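Local coordinates for PROTEIN (hypothetical protein EF0366) (Enterococcus faecalis, PDB 1VPY) that is of unknown function but belongs to the DUF72 family and folds as a TIM alpha/beta barrel, at residues N257-G260 with G261-A264; S104-P107 with L108-K112. All coordinates share one frame; numbering follows the deposited sequence.

Contact 1: N257-G260 with G261-A264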
loop_
_atom_site.group_PDB
_atom_site.type_symbol
_atom_site.label_atom_id
_atom_site.label_comp_id
_atom_site.label_asym_id
_atom_site.label_seq_id
_atom_site.Cartn_x
_atom_site.Cartn_y
_atom_site.Cartn_z
ATOM N N ASN A 257 0.486 -1.265 -11.689
ATOM C CA ASN A 257 -0.119 -1.179 -13.011
ATOM C C ASN A 257 0.045 -2.516 -13.710
ATOM O O ASN A 257 0.960 -3.280 -13.387
ATOM C CB ASN A 257 0.503 -0.042 -13.828
ATOM C CG ASN A 257 2.014 -0.132 -13.903
ATOM O OD1 ASN A 257 2.694 -0.318 -12.889
ATOM N ND2 ASN A 257 2.549 -0.003 -15.108
ATOM N N ASN A 258 -0.829 -2.798 -14.670
ATOM C CA ASN A 258 -0.960 -4.161 -15.149
ATOM C C ASN A 258 0.036 -4.684 -16.163
ATOM O O ASN A 258 0.594 -3.946 -16.982
ATOM C CB ASN A 258 -2.395 -4.494 -15.546
ATOM C CG ASN A 258 -3.223 -4.926 -14.367
ATOM O OD1 ASN A 258 -2.691 -5.259 -13.307
ATOM N ND2 ASN A 258 -4.537 -4.923 -14.538
ATOM N N SER A 259 0.160 -6.006 -16.102
ATOM C CA SER A 259 1.317 -6.779 -16.514
ATOM C C SER A 259 2.505 -6.476 -15.603
ATOM O O SER A 259 2.984 -5.337 -15.527
ATOM C CB SER A 259 1.663 -6.604 -17.986
ATOM O OG SER A 259 2.649 -7.547 -18.353
ATOM N N GLY A 260 2.944 -7.510 -14.889
ATOM C CA GLY A 260 4.123 -7.430 -14.042
ATOM C C GLY A 260 5.339 -6.985 -14.831
ATOM O O GLY A 260 6.208 -6.302 -14.295
ATOM N N GLY A 261 5.389 -7.376 -16.104
ATOM C CA GLY A 261 6.427 -6.931 -17.022
ATOM C C GLY A 261 6.435 -5.423 -17.194
ATOM O O GLY A 261 7.507 -4.819 -17.298
ATOM N N ASP A 262 5.245 -4.817 -17.228
ATOM C CA ASP A 262 5.104 -3.365 -17.359
ATOM C C ASP A 262 5.508 -2.653 -16.077
ATOM O O ASP A 262 6.237 -1.658 -16.112
ATOM C CB ASP A 262 3.671 -2.985 -17.736
ATOM C CG ASP A 262 3.337 -3.328 -19.172
ATOM O OD1 ASP A 262 4.139 -3.002 -20.073
ATOM O OD2 ASP A 262 2.271 -3.928 -19.405
ATOM N N ALA A 263 5.022 -3.176 -14.952
ATOM C CA ALA A 263 5.366 -2.676 -13.633
ATOM C C ALA A 263 6.876 -2.760 -13.392
ATOM O O ALA A 263 7.489 -1.783 -12.959
ATOM C CB ALA A 263 4.600 -3.443 -12.568
ATOM N N ALA A 264 7.471 -3.911 -13.698
ATOM C CA ALA A 264 8.911 -4.120 -13.528
ATOM C C ALA A 264 9.766 -3.245 -14.443
ATOM O O ALA A 264 10.866 -2.851 -14.068
ATOM C CB ALA A 264 9.269 -5.587 -13.719
#

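Contact 2: S104-P107 with L108-K112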
loop_
_atom_site.group_PDB
_atom_site.type_symbol
_atom_site.label_atom_id
_atom_site.label_comp_id
_atom_site.label_asym_id
_atom_site.label_seq_id
_atom_site.Cartn_x
_atom_site.Cartn_y
_atom_site.Cartn_z
ATOM N N SER A 104 -1.409 -14.966 12.297
ATOM C CA SER A 104 -0.696 -15.467 11.128
ATOM C C SER A 104 0.422 -14.521 10.725
ATOM O O SER A 104 1.446 -14.956 10.205
ATOM C CB SER A 104 -1.650 -15.684 9.955
ATOM O OG SER A 104 -1.761 -14.528 9.149
HETATM N N MSE A 105 0.225 -13.231 10.977
HETATM C CA MSE A 105 1.219 -12.217 10.623
HETATM C C MSE A 105 2.331 -12.054 11.645
HETATM O O MSE A 105 3.244 -11.249 11.439
HETATM C CB MSE A 105 0.549 -10.865 10.370
HETATM C CG MSE A 105 -0.259 -10.831 9.090
HETATM SE SE MSE A 105 0.840 -11.222 7.515
HETATM C CE MSE A 105 -0.460 -12.348 6.481
ATOM N N ALA A 106 2.253 -12.820 12.733
ATOM C CA ALA A 106 3.230 -12.743 13.822
ATOM C C ALA A 106 4.691 -12.805 13.359
ATOM O O ALA A 106 5.477 -11.941 13.746
ATOM C CB ALA A 106 2.947 -13.799 14.904
ATOM N N PRO A 107 5.063 -13.804 12.524
ATOM C CA PRO A 107 6.487 -13.908 12.205
ATOM C C PRO A 107 7.013 -12.724 11.390
ATOM O O PRO A 107 8.203 -12.439 11.441
ATOM C CB PRO A 107 6.574 -15.206 11.388
ATOM C CG PRO A 107 5.311 -15.929 11.667
ATOM C CD PRO A 107 4.297 -14.857 11.839
ATOM N N LEU A 108 6.134 -12.047 10.651
ATOM C CA LEU A 108 6.511 -10.832 9.932
ATOM C C LEU A 108 6.625 -9.634 10.882
ATOM O O LEU A 108 7.581 -8.862 10.808
ATOM C CB LEU A 108 5.524 -10.547 8.788
ATOM C CG LEU A 108 5.607 -9.203 8.054
ATOM C CD1 LEU A 108 6.880 -9.084 7.234
ATOM C CD2 LEU A 108 4.391 -9.022 7.174
ATOM N N ILE A 109 5.642 -9.492 11.767
ATOM C CA ILE A 109 5.599 -8.405 12.744
ATOM C C ILE A 109 6.832 -8.433 13.660
ATOM O O ILE A 109 7.475 -7.405 13.885
ATOM C CB ILE A 109 4.290 -8.478 13.570
ATOM C CG1 ILE A 109 3.104 -8.017 12.719
ATOM C CG2 ILE A 109 4.390 -7.657 14.862
ATOM C CD1 ILE A 109 1.752 -8.465 13.259
ATOM N N GLU A 110 7.162 -9.620 14.163
ATOM C CA GLU A 110 8.321 -9.813 15.028
ATOM C C GLU A 110 9.651 -9.726 14.275
ATOM O O GLU A 110 10.714 -9.629 14.896
ATOM C CB GLU A 110 8.224 -11.164 15.745
ATOM C CG GLU A 110 7.026 -11.303 16.672
ATOM C CD GLU A 110 6.695 -12.755 16.994
ATOM O OE1 GLU A 110 7.286 -13.669 16.372
ATOM O OE2 GLU A 110 5.834 -12.985 17.872
ATOM N N SER A 111 9.593 -9.753 12.948
ATOM C CA SER A 111 10.803 -9.809 12.126
ATOM C C SER A 111 11.402 -8.451 11.793
ATOM O O SER A 111 12.570 -8.377 11.403
ATOM C CB SER A 111 10.536 -10.565 10.827
ATOM O OG SER A 111 9.780 -9.767 9.936
ATOM N N LYS A 112 10.603 -7.391 11.931
ATOM C CA LYS A 112 11.009 -6.029 11.555
ATOM C C LYS A 112 11.148 -5.834 10.032
ATOM O O LYS A 112 11.710 -4.831 9.576
ATOM C CB LYS A 112 12.298 -5.602 12.292
#

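Contact 1: N257-G260 with G261-A264
The carbonyl of Ser-259 receives the backbone of the next turn: Ala-263 N donates to Ser-259 O at 3.0 Å. Asp-262 N turns toward the same oxygen but makes only a weak bond. One residue on, Ala-264 N reaches Gly-260 O at 2.8 Å. Ser-259 thus stands at the N-cap position, and its carbonyl takes the first i to i+4 bond of the helix.

The side chain of Asp-262 folds back alongside Ser-259. With CG next to its own backbone N (chi1 -73°), its carboxylate lies beside the loop: OD2 sits near Asn-258 O and Ser-259 CB, without a bond between the two oxygens, and OD1 accepts a hydrogen bond from His-228. Asn-257, itself buried, lays its amide beside Ala-263. The amide oxygen OD1 rests 3.6 Å from Ala-263 CA and close to the methyl CB, while ND2 is engaged by the carbonyl of Tyr-227 and, weakly, by Asn-266. These bonds hold the amide against the first helical turn. Ala-263 and Ala-264 both touch Leu-18 of strand 13-18, so the turn is packed against the first barrel strand.

The loop joins the eighth strand, 250-255, to the closing helix, 260-273, in the last beta-alpha unit of the TIM barrel, with Ser-259 as N-cap.

Contact 2: S104-P107 with L108-K112
Met-105, present as selenomethionine, and Leu-108 lie side by side and point the same way, SE resting 4.2 Å from Leu-108 CD2. Met-105 immediately precedes the short helix 106-109, which contains Leu-108, follows helix 94-104 and completes the beta-alpha-beta crossover from strand 72-76 to strand 114-120 of the barrel. Bends at chi2 and chi3 fold the Met-105 chain, and both residues press on Val-60 of helix 57-65 and on Met-75 of strand 72-76. Met-105 CB also touches Ile-109 CD1 at 3.9 Å; both side chains also meet Phe-117. Meanwhile the Met-105 carbonyl serves as the first acceptor of the turn: Ile-109 N donates to Met-105 O at 3.0 Å, whereas Leu-108 N bonds to it only weakly.

Ala-106 O takes its bond from Glu-110 N at 2.9 Å. Glu-110, exposed, runs its side chain past that carbonyl oxygen, CG being 3.4 Å from Ala-106 O.

The side chain of Pro-107 touches Ala-61 of helix 57-65. Its carbonyl oxygen faces Ser-111 CB, whose side chain touches Val-64 of the same helix. The chain then leaves helical geometry at Lys-112, which has a positive phi (69°). Just before this exit, chi1 of 75° sets the Ser-111 hydroxyl between its backbone N and carbonyl carbon, where OG donates to Leu-108 O and is also hydrogen-bonded to Lys-113 N. Ser-111 N donates to the same Leu-108 O at 3.1 Å, and OG reaches that oxygen from the same face of its carbonyl plane.

How the contacts relate
Contact 2 comes first along the chain and contact 1 near its end; their centres are 28 Å apart, their nearest atoms about 21 Å, and they do not touch. Both belong to the same eight-stranded parallel barrel. Residues 104-112 finish the helical layer between strands 72-76 and 114-120 and lead into the fourth strand, whereas residues 257-264 leave the eighth strand for the final helix. One is therefore an alpha-to-beta return, the other a beta-to-alpha departure, and they serve different ends of the barrel. In TIM barrels the active site usually lies at the end where contact 1 departs, though no active site is established for this protein.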